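Local coordinates for protein AlkD2 (PDB 6M9M) that is of unconfirmed function, a HEAT-like repeat protein of the DNA glycosylase family that binds inosine-5'-monophosphate and may recognise nucleotides or nucleic acid, at residues A[102-107]-A[134-139]; A[129-134]-A[166-171]; A[142-147]-A[177-182]; A[160-165]-A[195-200]. All coordinates share one frame; numbering follows the deposited sequence.

Contact 1: residues A[102-107]-A[134-139]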
loop_
_atom_site.group_PDB
_atom_site.type_symbol
_atom_site.label_atom_id
_atom_site.label_comp_id
_atom_site.label_asym_id
_atom_site.label_seq_id
_atom_site.Cartn_x
_atom_site.Cartn_y
_atom_site.Cartn_z
ATOM N N ILE A 102 12.770 4.166 4.815
ATOM C CA ILE A 102 14.043 3.946 4.149
ATOM C C ILE A 102 14.380 5.095 3.220
ATOM O O ILE A 102 15.558 5.377 2.987
ATOM C CB ILE A 102 14.048 2.599 3.410
ATOM C CG1 ILE A 102 15.476 2.248 3.003
ATOM C CG2 ILE A 102 13.153 2.677 2.202
ATOM C CD1 ILE A 102 15.595 0.881 2.366
ATOM N N GLY A 103 13.364 5.772 2.688
ATOM C CA GLY A 103 13.522 6.807 1.681
ATOM C C GLY A 103 13.016 6.313 0.340
ATOM O O GLY A 103 13.360 5.211 -0.080
ATOM N N TYR A 104 12.193 7.101 -0.346
ATOM C CA TYR A 104 11.547 6.608 -1.558
ATOM C C TYR A 104 12.553 6.216 -2.634
ATOM O O TYR A 104 12.389 5.177 -3.283
ATOM C CB TYR A 104 10.482 7.596 -2.051
ATOM C CG TYR A 104 9.289 7.628 -1.122
ATOM C CD1 TYR A 104 8.239 6.734 -1.273
ATOM C CD2 TYR A 104 9.228 8.525 -0.075
ATOM C CE1 TYR A 104 7.177 6.735 -0.406
ATOM C CE2 TYR A 104 8.158 8.534 0.806
ATOM C CZ TYR A 104 7.141 7.633 0.635
ATOM O OH TYR A 104 6.082 7.648 1.523
ATOM N N LYS A 105 13.593 7.020 -2.850
ATOM C CA LYS A 105 14.604 6.646 -3.833
ATOM C C LYS A 105 15.290 5.342 -3.449
ATOM O O LYS A 105 15.463 4.456 -4.295
ATOM C CB LYS A 105 15.621 7.763 -4.029
ATOM C CG LYS A 105 16.647 7.487 -5.153
ATOM C CD LYS A 105 17.554 8.691 -5.334
ATOM C CE LYS A 105 18.599 8.475 -6.418
ATOM N NZ LYS A 105 19.584 7.418 -6.071
ATOM N N LYS A 106 15.664 5.189 -2.176
ATOM C CA LYS A 106 16.307 3.958 -1.735
ATOM C C LYS A 106 15.369 2.763 -1.798
ATOM O O LYS A 106 15.841 1.630 -1.912
ATOM C CB LYS A 106 16.888 4.129 -0.337
ATOM C CG LYS A 106 18.141 5.000 -0.306
ATOM C CD LYS A 106 18.674 5.175 1.108
ATOM C CE LYS A 106 19.987 5.946 1.118
ATOM N NZ LYS A 106 20.659 5.944 2.441
ATOM N N ALA A 107 14.061 2.996 -1.757
ATOM C CA ALA A 107 13.061 1.944 -1.786
ATOM C C ALA A 107 12.726 1.452 -3.191
ATOM O O ALA A 107 11.982 0.475 -3.314
ATOM C CB ALA A 107 11.767 2.449 -1.139
ATOM N N THR A 134 3.323 11.474 -6.734
ATOM C CA THR A 134 4.135 12.660 -6.970
ATOM C C THR A 134 4.066 13.675 -5.834
ATOM O O THR A 134 4.684 14.731 -5.948
ATOM C CB THR A 134 3.765 13.272 -8.317
ATOM O OG1 THR A 134 2.342 13.357 -8.434
ATOM C CG2 THR A 134 4.301 12.420 -9.444
ATOM N N ASN A 135 3.368 13.369 -4.741
ATOM C CA ASN A 135 3.531 14.093 -3.487
ATOM C C ASN A 135 4.638 13.518 -2.606
ATOM O O ASN A 135 4.980 14.122 -1.590
ATOM C CB ASN A 135 2.222 14.102 -2.694
ATOM C CG ASN A 135 1.202 15.058 -3.261
ATOM O OD1 ASN A 135 1.507 15.874 -4.119
ATOM N ND2 ASN A 135 -0.013 14.963 -2.773
ATOM N N ARG A 136 5.187 12.395 -2.950
ATOM C CA ARG A 136 6.252 11.842 -2.125
ATOM C C ARG A 136 7.609 12.284 -2.633
ATOM O O ARG A 136 7.771 12.568 -3.821
ATOM C CB ARG A 136 6.165 10.331 -2.124
ATOM C CG ARG A 136 5.003 9.930 -1.200
ATOM C CD ARG A 136 4.322 8.772 -1.640
ATOM N NE ARG A 136 3.354 8.345 -0.630
ATOM C CZ ARG A 136 2.171 8.897 -0.418
ATOM N NH1 ARG A 136 1.787 9.962 -1.122
ATOM N NH2 ARG A 136 1.350 8.363 0.478
ATOM N N PRO A 137 8.576 12.348 -1.725
ATOM C CA PRO A 137 9.958 12.605 -2.143
ATOM C C PRO A 137 10.394 11.659 -3.258
ATOM O O PRO A 137 9.900 10.535 -3.396
ATOM C CB PRO A 137 10.768 12.389 -0.858
ATOM C CG PRO A 137 9.777 12.657 0.260
ATOM C CD PRO A 137 8.452 12.169 -0.265
ATOM N N TYR A 138 11.346 12.148 -4.053
ATOM C CA TYR A 138 11.888 11.494 -5.234
ATOM C C TYR A 138 10.904 11.553 -6.401
ATOM O O TYR A 138 11.223 12.103 -7.462
ATOM C CB TYR A 138 12.351 10.058 -4.983
ATOM C CG TYR A 138 12.962 9.498 -6.251
ATOM C CD1 TYR A 138 14.210 9.927 -6.688
ATOM C CD2 TYR A 138 12.276 8.568 -7.031
ATOM C CE1 TYR A 138 14.758 9.448 -7.844
ATOM C CE2 TYR A 138 12.818 8.083 -8.194
ATOM C CZ TYR A 138 14.064 8.532 -8.598
ATOM O OH TYR A 138 14.640 8.062 -9.752
ATOM N N PHE A 139 9.705 11.002 -6.224
ATOM C CA PHE A 139 8.711 11.069 -7.298
ATOM C C PHE A 139 8.270 12.500 -7.586
ATOM O O PHE A 139 7.956 12.834 -8.741
ATOM C CB PHE A 139 7.531 10.163 -6.968
ATOM C CG PHE A 139 7.911 8.712 -6.884
ATOM C CD1 PHE A 139 8.420 8.061 -7.994
ATOM C CD2 PHE A 139 7.814 8.014 -5.699
ATOM C CE1 PHE A 139 8.813 6.734 -7.921
ATOM C CE2 PHE A 139 8.199 6.691 -5.623
ATOM C CZ PHE A 139 8.690 6.057 -6.733
#
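Lys105 and Tyr138 bring the two loops closest, their CA atoms 5.7 Å apart, with no hydrogen bond between 102-107 and 134-139. Gly103, the first residue to leave helix 85-102, has a positive phi of 109°, a conformation readily open only to glycine, with no side chain to strike the preceding carbonyl. Tyr104 then turns its CB toward the other loop. Over one face of its ring lies the aliphatic part of Arg136, its CB 3.9 Å from the ring centroid and almost on the normal, a CH-pi contact. The guanidinium is turned steeply, 78° from the ring plane; both polar ends are directed to Asp96 of helix 85-102, which hydrogen-bonds Tyr104 OH and forms a salt bridge with Arg136 NH2. Pro137 CD lies 3.7 Å from Tyr104 CD2, a rigid ring suited to a flat aromatic neighbour. With CG anti to the backbone N (chi1 -175°), Lys105 crosses the Tyr138 ring obliquely, CB, CG and CD near CD1 and CE1 and CG 4.2 Å from the centroid, while the amine leads away. The contact joins the turn after helix 85-102 to the loop after helix 120-129, consistent with a HEAT-like repeat fold.

Contact 2: residues A[129-134]-A[166-171]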
loop_
_atom_site.group_PDB
_atom_site.type_symbol
_atom_site.label_atom_id
_atom_site.label_comp_id
_atom_site.label_asym_id
_atom_site.label_seq_id
_atom_site.Cartn_x
_atom_site.Cartn_y
_atom_site.Cartn_z
ATOM N N GLY A 129 -0.804 2.394 -2.064
ATOM C CA GLY A 129 -0.197 2.937 -0.861
ATOM C C GLY A 129 0.627 4.183 -1.095
ATOM O O GLY A 129 0.719 5.035 -0.218
ATOM N N LEU A 130 1.214 4.322 -2.280
ATOM C CA LEU A 130 2.022 5.489 -2.599
ATOM C C LEU A 130 1.201 6.662 -3.144
ATOM O O LEU A 130 1.760 7.745 -3.355
ATOM C CB LEU A 130 3.153 5.120 -3.562
ATOM C CG LEU A 130 4.435 4.610 -2.892
ATOM C CD1 LEU A 130 4.199 3.310 -2.143
ATOM C CD2 LEU A 130 5.534 4.473 -3.941
ATOM N N ARG A 131 -0.106 6.494 -3.374
ATOM C CA ARG A 131 -0.903 7.623 -3.860
ATOM C C ARG A 131 -0.946 8.718 -2.794
ATOM O O ARG A 131 -1.082 8.426 -1.598
ATOM C CB ARG A 131 -2.327 7.155 -4.156
ATOM C CG ARG A 131 -2.445 6.197 -5.343
ATOM C CD ARG A 131 -3.883 5.729 -5.537
ATOM N NE ARG A 131 -4.724 6.862 -5.898
ATOM C CZ ARG A 131 -6.043 6.845 -5.898
ATOM N NH1 ARG A 131 -6.685 5.733 -5.575
ATOM N NH2 ARG A 131 -6.709 7.937 -6.239
ATOM N N ILE A 132 -0.818 9.987 -3.198
ATOM C CA ILE A 132 -0.497 10.463 -4.545
ATOM C C ILE A 132 1.009 10.343 -4.757
ATOM O O ILE A 132 1.796 10.897 -3.981
ATOM C CB ILE A 132 -0.978 11.928 -4.685
ATOM C CG1 ILE A 132 -2.497 11.977 -4.528
ATOM C CG2 ILE A 132 -0.487 12.506 -5.994
ATOM C CD1 ILE A 132 -3.092 13.388 -4.403
ATOM N N TRP A 133 1.436 9.610 -5.786
ATOM C CA TRP A 133 2.847 9.238 -5.871
ATOM C C TRP A 133 3.736 10.474 -5.956
ATOM O O TRP A 133 4.794 10.527 -5.329
ATOM C CB TRP A 133 3.122 8.354 -7.080
ATOM C CG TRP A 133 2.760 6.902 -6.999
ATOM C CD1 TRP A 133 1.537 6.349 -6.705
ATOM C CD2 TRP A 133 3.635 5.810 -7.288
ATOM N NE1 TRP A 133 1.608 4.970 -6.797
ATOM C CE2 TRP A 133 2.893 4.621 -7.136
ATOM C CE3 TRP A 133 4.982 5.720 -7.654
ATOM C CZ2 TRP A 133 3.446 3.372 -7.351
ATOM C CZ3 TRP A 133 5.532 4.473 -7.861
ATOM C CH2 TRP A 133 4.758 3.314 -7.709
ATOM N N THR A 134 3.323 11.474 -6.734
ATOM C CA THR A 134 4.135 12.660 -6.970
ATOM C C THR A 134 4.066 13.675 -5.834
ATOM O O THR A 134 4.684 14.731 -5.948
ATOM C CB THR A 134 3.765 13.272 -8.317
ATOM O OG1 THR A 134 2.342 13.357 -8.434
ATOM C CG2 THR A 134 4.301 12.420 -9.444
ATOM N N GLY A 166 -5.322 3.188 -12.618
ATOM C CA GLY A 166 -5.941 4.295 -13.314
ATOM C C GLY A 166 -6.112 5.521 -12.441
ATOM O O GLY A 166 -5.883 6.647 -12.882
ATOM N N ASN A 167 -6.528 5.322 -11.191
ATOM C CA ASN A 167 -6.686 6.454 -10.286
ATOM C C ASN A 167 -5.353 7.046 -9.855
ATOM O O ASN A 167 -5.280 8.258 -9.617
ATOM C CB ASN A 167 -7.545 6.038 -9.103
ATOM C CG ASN A 167 -9.015 5.951 -9.473
ATOM O OD1 ASN A 167 -9.550 6.842 -10.116
ATOM N ND2 ASN A 167 -9.651 4.856 -9.120
ATOM N N ALA A 168 -4.291 6.231 -9.771
ATOM C CA ALA A 168 -2.974 6.778 -9.451
ATOM C C ALA A 168 -2.466 7.687 -10.566
ATOM O O ALA A 168 -1.852 8.730 -10.296
ATOM C CB ALA A 168 -1.991 5.651 -9.151
ATOM N N LEU A 169 -2.729 7.323 -11.824
ATOM C CA LEU A 169 -2.384 8.201 -12.935
ATOM C C LEU A 169 -3.289 9.431 -12.958
ATOM O O LEU A 169 -2.832 10.534 -13.277
ATOM C CB LEU A 169 -2.471 7.440 -14.257
ATOM C CG LEU A 169 -1.433 6.344 -14.484
ATOM C CD1 LEU A 169 -1.799 5.510 -15.700
ATOM C CD2 LEU A 169 -0.029 6.910 -14.652
ATOM N N ARG A 170 -4.576 9.254 -12.634
ATOM C CA ARG A 170 -5.503 10.381 -12.531
ATOM C C ARG A 170 -5.017 11.399 -11.509
ATOM O O ARG A 170 -5.047 12.609 -11.776
ATOM C CB ARG A 170 -6.882 9.846 -12.160
ATOM C CG ARG A 170 -8.036 10.820 -12.259
ATOM C CD ARG A 170 -9.282 10.158 -11.704
ATOM N NE ARG A 170 -10.542 10.893 -11.766
ATOM C CZ ARG A 170 -11.517 10.663 -12.648
ATOM N NH1 ARG A 170 -12.642 11.343 -12.554
ATOM N NH2 ARG A 170 -11.358 9.785 -13.628
ATOM N N ASP A 171 -4.536 10.929 -10.346
ATOM C CA ASP A 171 -3.976 11.843 -9.356
ATOM C C ASP A 171 -2.879 12.706 -9.988
ATOM O O ASP A 171 -2.838 13.936 -9.828
ATOM C CB ASP A 171 -3.252 11.085 -8.229
ATOM C CG ASP A 171 -4.124 10.178 -7.370
ATOM O OD1 ASP A 171 -5.327 10.413 -7.157
ATOM O OD2 ASP A 171 -3.507 9.234 -6.797
HETATM O O HOH W 1 -0.852 8.765 -7.504
#
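Arg131 grips Asp171 side-on, and this is the tight part of the contact. Its NE reaches Asp171 OD2 at 2.8 Å and its NH2 reaches OD1 at 3.0 Å, both bonds nearly straight at 175° and on the syn side, though somewhat out of the carboxylate plane. The acceptors lie in the guanidinium plane, and the two planes are only 23° apart, so the paired bonds fix the rotation of both groups. A bend at chi3 (65°) turns the guanidinium so that Asn167 CB packs against its face, 3.5 Å from Arg131 NH2. Arginine suits this place because its methylenes pass Ala168, whose lone methyl lets the chain come close, Arg131 CG 3.9 Å from Ala168 CB. The looser, partly exposed side is at Ile132, which follows a cis peptide bond and lays CG1 by the carboxylate and CG2 against CB of Asp171. Trp133 N is held through a well-bonded water that donates to Ala168 O and Asp171 OD2, giving OD2 a second donor. Arg131 NH1 has its own salt bridge to Glu128. The loop after helix 120-129 is thus tied to helix 159-175, while Trp133 packs on helix 143-151 and Asn167 touches Leu200 of helix 192-201.

Contact 3: residues A[142-147]-A[177-182]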
loop_
_atom_site.group_PDB
_atom_site.type_symbol
_atom_site.label_atom_id
_atom_site.label_comp_id
_atom_site.label_asym_id
_atom_site.label_seq_id
_atom_site.Cartn_x
_atom_site.Cartn_y
_atom_site.Cartn_z
ATOM N N ASN A 142 10.832 13.742 -9.827
ATOM C CA ASN A 142 11.029 12.870 -10.982
ATOM C C ASN A 142 9.701 12.210 -11.325
ATOM O O ASN A 142 9.550 10.992 -11.227
ATOM C CB ASN A 142 12.086 11.815 -10.679
ATOM C CG ASN A 142 13.405 12.415 -10.316
ATOM O OD1 ASN A 142 14.198 12.765 -11.187
ATOM N ND2 ASN A 142 13.645 12.559 -9.033
ATOM N N PRO A 143 8.708 12.998 -11.727
ATOM C CA PRO A 143 7.363 12.433 -11.930
ATOM C C PRO A 143 7.288 11.299 -12.934
ATOM O O PRO A 143 6.440 10.415 -12.779
ATOM C CB PRO A 143 6.530 13.643 -12.373
ATOM C CG PRO A 143 7.535 14.703 -12.794
ATOM C CD PRO A 143 8.751 14.457 -11.948
ATOM N N ASN A 144 8.115 11.305 -13.984
ATOM C CA ASN A 144 8.074 10.201 -14.933
ATOM C C ASN A 144 8.492 8.878 -14.292
ATOM O O ASN A 144 8.118 7.818 -14.791
ATOM C CB ASN A 144 8.928 10.499 -16.166
ATOM C CG ASN A 144 8.161 11.276 -17.233
ATOM O OD1 ASN A 144 6.935 11.191 -17.339
ATOM N ND2 ASN A 144 8.888 12.025 -18.043
ATOM N N GLU A 145 9.273 8.912 -13.205
ATOM C CA GLU A 145 9.617 7.659 -12.534
ATOM C C GLU A 145 8.416 7.036 -11.836
ATOM O O GLU A 145 8.403 5.817 -11.620
ATOM C CB GLU A 145 10.749 7.869 -11.534
ATOM C CG GLU A 145 12.082 8.253 -12.148
ATOM C CD GLU A 145 12.717 7.149 -12.976
ATOM O OE1 GLU A 145 12.530 5.956 -12.664
ATOM O OE2 GLU A 145 13.424 7.483 -13.948
ATOM N N ALA A 146 7.414 7.846 -11.496
ATOM C CA ALA A 146 6.143 7.327 -11.013
ATOM C C ALA A 146 5.259 6.914 -12.177
ATOM O O ALA A 146 4.712 5.812 -12.184
ATOM C CB ALA A 146 5.447 8.384 -10.159
ATOM N N ILE A 147 5.103 7.793 -13.171
ATOM C CA ILE A 147 4.199 7.510 -14.283
ATOM C C ILE A 147 4.586 6.199 -14.963
ATOM O O ILE A 147 3.729 5.359 -15.262
ATOM C CB ILE A 147 4.185 8.697 -15.267
ATOM C CG1 ILE A 147 3.545 9.921 -14.603
ATOM C CG2 ILE A 147 3.454 8.327 -16.547
ATOM C CD1 ILE A 147 3.740 11.211 -15.381
ATOM N N PRO A 177 -0.237 17.490 -15.952
ATOM C CA PRO A 177 -1.054 17.108 -17.112
ATOM C C PRO A 177 -0.222 16.880 -18.356
ATOM O O PRO A 177 -0.520 15.971 -19.137
ATOM C CB PRO A 177 -2.045 18.274 -17.258
ATOM C CG PRO A 177 -1.416 19.414 -16.507
ATOM C CD PRO A 177 -0.640 18.787 -15.385
ATOM N N ASP A 178 0.826 17.683 -18.565
ATOM C CA ASP A 178 1.651 17.509 -19.753
ATOM C C ASP A 178 2.273 16.115 -19.790
ATOM O O ASP A 178 2.245 15.433 -20.819
ATOM C CB ASP A 178 2.735 18.599 -19.811
ATOM C CG ASP A 178 2.161 20.018 -19.892
ATOM O OD1 ASP A 178 1.058 20.202 -20.435
ATOM O OD2 ASP A 178 2.830 20.962 -19.420
ATOM N N LEU A 179 2.810 15.654 -18.662
ATOM C CA LEU A 179 3.504 14.372 -18.671
ATOM C C LEU A 179 2.533 13.203 -18.803
ATOM O O LEU A 179 2.850 12.201 -19.452
ATOM C CB LEU A 179 4.331 14.218 -17.402
ATOM C CG LEU A 179 5.436 15.251 -17.204
ATOM C CD1 LEU A 179 6.120 15.006 -15.870
ATOM C CD2 LEU A 179 6.413 15.162 -18.354
ATOM N N VAL A 180 1.364 13.286 -18.169
ATOM C CA VAL A 180 0.409 12.186 -18.297
ATOM C C VAL A 180 -0.125 12.121 -19.725
ATOM O O VAL A 180 -0.278 11.033 -20.291
ATOM C CB VAL A 180 -0.696 12.281 -17.228
ATOM C CG1 VAL A 180 -1.756 11.207 -17.436
ATOM C CG2 VAL A 180 -0.079 12.133 -15.839
ATOM N N LYS A 181 -0.375 13.279 -20.348
ATOM C CA LYS A 181 -0.825 13.296 -21.737
ATOM C C LYS A 181 0.178 12.589 -22.644
ATOM O O LYS A 181 -0.197 11.764 -23.482
ATOM C CB LYS A 181 -1.054 14.745 -22.172
ATOM C CG LYS A 181 -1.500 14.948 -23.616
ATOM C CD LYS A 181 -1.837 16.423 -23.883
ATOM C CE LYS A 181 -2.234 16.680 -25.333
ATOM N NZ LYS A 181 -2.619 18.103 -25.537
ATOM N N ILE A 182 1.465 12.889 -22.476
ATOM C CA ILE A 182 2.490 12.238 -23.286
ATOM C C ILE A 182 2.469 10.727 -23.087
ATOM O O ILE A 182 2.576 9.959 -24.049
ATOM C CB ILE A 182 3.872 12.839 -22.970
ATOM C CG1 ILE A 182 3.969 14.255 -23.534
ATOM C CG2 ILE A 182 4.985 11.952 -23.525
ATOM C CD1 ILE A 182 5.143 15.031 -23.006
HETATM O O HOH W 2 5.475 11.147 -19.688
#
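Leu179 meets Pro143, Asn144 and Ile147 where the short helical segments 143-147 and 177-182 cross at -39°, their axes 10.6 Å apart at closest approach. That spacing is wide, and Leu179 and Ile147 together reach across it. The two methyls of Leu179 part: CD1 presses on the Pro143 ring, 3.4 Å from CG and tighter than usual for two carbons, while CD2 lies beside the Asn144 amide. Leucine, branched at CG, can reach both at once. Ile147 comes in at about a right angle to Leu179 and touches with its far methyl, CD1, 3.7 Å from Leu179 CB and 4.0 Å from Val180 CG2. Its CG1 stands anti to the carbonyl carbon (chi1 -67°), and an extended chi2 (168°) carries CD1 on to the second helix. Proline fits the first turn of helix 143-151, where its missing N-H costs no helical bond. Ile172 of helix 159-175 touches both Ile147 and Val180. A water donates to Asn144 OD1 and to Leu179 O, 2.8 Å from each, and so links the helices without a direct hydrogen bond. The chemistry is that of an apolar join with a hydrated polar margin: a bridging water joins the more exposed Asn144 side, and apolar contacts account for the rest.

Contact 4: residues A[160-165]-A[195-200]; sequences YVRKSV and NQVYKL
Arg162 and Gln196 meet between two helices packed at a shallow angle, consistent with the stacked helices of a HEAT-like repeat fold. The axes of segments 160-165 and 195-200 approach to 8.7 Å, with 29° between their N-to-C directions. Gln196 extends across with CG anti to its backbone N, and Arg162 bends at chi3 to present NE and NH2. Gln196 OE1 takes both bonds from Arg162: NE at 2.8 Å and NH2 at 3.0 Å. The N-H...O angles, 151° and 138°, are bent because two nearly parallel N-H groups share one oxygen, so neither can point straight at it. That oxygen lies near the guanidinium plane, whereas the amide plane is turned well away from it. NH2 approaches nearly along the C=O axis, and NE is tilted out of the carbonyl plane. A neutral amide suits this spot, since its other end can donate: Gln196 NE2 bonds to Glu159 OE2, which fixes which way round the amide sits. Arg162 NH1 is satisfied by the backbone oxygen of Asp156, so all three guanidinium nitrogens of this buried residue have acceptors.

Beside the polar group, further along the helices, the contact is apolar. Val197 divides its branches, CG2 on the methylenes of Arg162 and CG1 on Val165 CG1; a beta-branched valine offers two methyls close to its backbone, which suits this axis separation. Leu200 CD1 touches the backbone side of Lys163, 3.9 Å from its CA.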
loop_
_atom_site.group_PDB
_atom_site.type_symbol
_atom_site.label_atom_id
_atom_site.label_comp_id
_atom_site.label_asym_id
_atom_site.label_seq_id
_atom_site.Cartn_x
_atom_site.Cartn_y
_atom_site.Cartn_z
ATOM N N TYR A 160 -9.101 -4.987 -9.420
ATOM C CA TYR A 160 -8.724 -4.274 -8.207
ATOM C C TYR A 160 -7.437 -3.501 -8.424
ATOM O O TYR A 160 -7.333 -2.327 -8.063
ATOM C CB TYR A 160 -8.576 -5.326 -7.103
ATOM C CG TYR A 160 -8.250 -4.869 -5.685
ATOM C CD1 TYR A 160 -9.133 -4.082 -4.962
ATOM C CD2 TYR A 160 -7.119 -5.345 -5.030
ATOM C CE1 TYR A 160 -8.864 -3.726 -3.635
ATOM C CE2 TYR A 160 -6.851 -5.010 -3.725
ATOM C CZ TYR A 160 -7.718 -4.200 -3.027
ATOM O OH TYR A 160 -7.422 -3.903 -1.702
ATOM N N VAL A 161 -6.439 -4.151 -9.016
ATOM C CA VAL A 161 -5.202 -3.464 -9.362
ATOM C C VAL A 161 -5.473 -2.343 -10.359
ATOM O O VAL A 161 -4.995 -1.215 -10.194
ATOM C CB VAL A 161 -4.153 -4.459 -9.890
ATOM C CG1 VAL A 161 -2.907 -3.703 -10.362
ATOM C CG2 VAL A 161 -3.761 -5.466 -8.806
ATOM N N ARG A 162 -6.214 -2.643 -11.433
ATOM C CA ARG A 162 -6.394 -1.661 -12.501
ATOM C C ARG A 162 -7.072 -0.387 -12.012
ATOM O O ARG A 162 -6.758 0.705 -12.490
ATOM C CB ARG A 162 -7.172 -2.248 -13.675
ATOM C CG ARG A 162 -6.446 -3.340 -14.429
ATOM C CD ARG A 162 -7.104 -3.664 -15.756
ATOM N NE ARG A 162 -8.503 -4.070 -15.644
ATOM C CZ ARG A 162 -8.934 -5.307 -15.409
ATOM N NH1 ARG A 162 -8.082 -6.302 -15.230
ATOM N NH2 ARG A 162 -10.239 -5.558 -15.360
ATOM N N LYS A 163 -8.020 -0.501 -11.074
ATOM C CA LYS A 163 -8.656 0.703 -10.549
ATOM C C LYS A 163 -7.643 1.574 -9.823
ATOM O O LYS A 163 -7.646 2.799 -9.970
ATOM C CB LYS A 163 -9.812 0.325 -9.632
ATOM C CG LYS A 163 -10.996 -0.246 -10.401
ATOM C CD LYS A 163 -12.150 -0.601 -9.493
ATOM C CE LYS A 163 -13.389 -0.946 -10.302
ATOM N NZ LYS A 163 -14.532 -1.325 -9.434
ATOM N N SER A 164 -6.742 0.959 -9.058
ATOM C CA SER A 164 -5.688 1.718 -8.385
ATOM C C SER A 164 -4.715 2.336 -9.386
ATOM O O SER A 164 -4.308 3.490 -9.232
ATOM C CB SER A 164 -4.998 0.787 -7.401
ATOM O OG SER A 164 -4.009 1.437 -6.663
ATOM N N VAL A 165 -4.365 1.596 -10.431
ATOM C CA VAL A 165 -3.472 2.099 -11.475
ATOM C C VAL A 165 -4.080 3.314 -12.158
ATOM O O VAL A 165 -3.438 4.357 -12.292
ATOM C CB VAL A 165 -3.188 0.975 -12.490
ATOM C CG1 VAL A 165 -2.473 1.497 -13.727
ATOM C CG2 VAL A 165 -2.378 -0.133 -11.851
ATOM N N ASN A 195 -8.327 -0.144 -21.683
ATOM C CA ASN A 195 -9.393 0.842 -21.841
ATOM C C ASN A 195 -9.983 1.239 -20.499
ATOM O O ASN A 195 -10.302 2.412 -20.282
ATOM C CB ASN A 195 -10.451 0.330 -22.809
ATOM C CG ASN A 195 -10.080 0.614 -24.237
ATOM O OD1 ASN A 195 -10.082 1.762 -24.671
ATOM N ND2 ASN A 195 -9.731 -0.427 -24.978
ATOM N N GLN A 196 -10.092 0.290 -19.572
ATOM C CA GLN A 196 -10.571 0.626 -18.240
ATOM C C GLN A 196 -9.628 1.623 -17.564
ATOM O O GLN A 196 -10.064 2.624 -16.969
ATOM C CB GLN A 196 -10.694 -0.653 -17.413
ATOM C CG GLN A 196 -11.112 -0.373 -16.003
ATOM C CD GLN A 196 -11.489 -1.607 -15.242
ATOM O OE1 GLN A 196 -10.914 -2.683 -15.445
ATOM N NE2 GLN A 196 -12.480 -1.475 -14.364
ATOM N N VAL A 197 -8.328 1.356 -17.638
ATOM C CA VAL A 197 -7.344 2.226 -17.013
ATOM C C VAL A 197 -7.322 3.581 -17.704
ATOM O O VAL A 197 -7.253 4.623 -17.043
ATOM C CB VAL A 197 -5.969 1.535 -17.051
ATOM C CG1 VAL A 197 -4.874 2.480 -16.570
ATOM C CG2 VAL A 197 -5.972 0.253 -16.212
ATOM N N TYR A 198 -7.370 3.585 -19.042
ATOM C CA TYR A 198 -7.325 4.833 -19.792
ATOM C C TYR A 198 -8.466 5.763 -19.402
ATOM O O TYR A 198 -8.256 6.971 -19.232
ATOM C CB TYR A 198 -7.357 4.535 -21.286
ATOM C CG TYR A 198 -7.262 5.777 -22.144
ATOM C CD1 TYR A 198 -6.029 6.268 -22.521
ATOM C CD2 TYR A 198 -8.393 6.448 -22.567
ATOM C CE1 TYR A 198 -5.920 7.409 -23.305
ATOM C CE2 TYR A 198 -8.301 7.592 -23.362
ATOM C CZ TYR A 198 -7.057 8.071 -23.722
ATOM O OH TYR A 198 -6.937 9.199 -24.515
ATOM N N LYS A 199 -9.683 5.231 -19.262
ATOM C CA LYS A 199 -10.804 6.093 -18.907
ATOM C C LYS A 199 -10.578 6.761 -17.558
ATOM O O LYS A 199 -10.831 7.960 -17.406
ATOM C CB LYS A 199 -12.107 5.314 -18.887
ATOM C CG LYS A 199 -12.643 4.960 -20.252
ATOM C CD LYS A 199 -13.965 4.201 -20.129
ATOM C CE LYS A 199 -14.603 3.932 -21.474
ATOM N NZ LYS A 199 -13.795 2.963 -22.267
ATOM N N LEU A 200 -10.085 6.009 -16.569
ATOM C CA LEU A 200 -9.837 6.602 -15.262
ATOM C C LEU A 200 -8.748 7.665 -15.344
ATOM O O LEU A 200 -8.852 8.726 -14.715
ATOM C CB LEU A 200 -9.410 5.519 -14.274
ATOM C CG LEU A 200 -10.509 4.559 -13.836
ATOM C CD1 LEU A 200 -9.935 3.356 -13.112
ATOM C CD2 LEU A 200 -11.528 5.244 -12.934
#

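Contacts 1 and 2 share Thr134 and meet directly, Phe139 CB lying 3.2 Å from Trp133 O, so one loop faces the 102-107 turn with one end and helix 159-175 with the other. Contact 3 adjoins both: Ala146 CB lies 3.7 Å from Trp133 CE3, and Tyr138 OH lies 3.5 Å from Glu145 CG. Contacts 2 and 4 use successive parts of helix 159-175, with centres about 11 Å apart, and Arg170 NH2 probably hydrogen-bonds Leu200 O between them. Contacts 1 and 4 do not touch. Contact 1 lies away from the IMP pocket, whereas the Lys163 side chain of contact 4 is about 9 Å and the Arg131 side chain of contact 2 about 10 Å from the ligand.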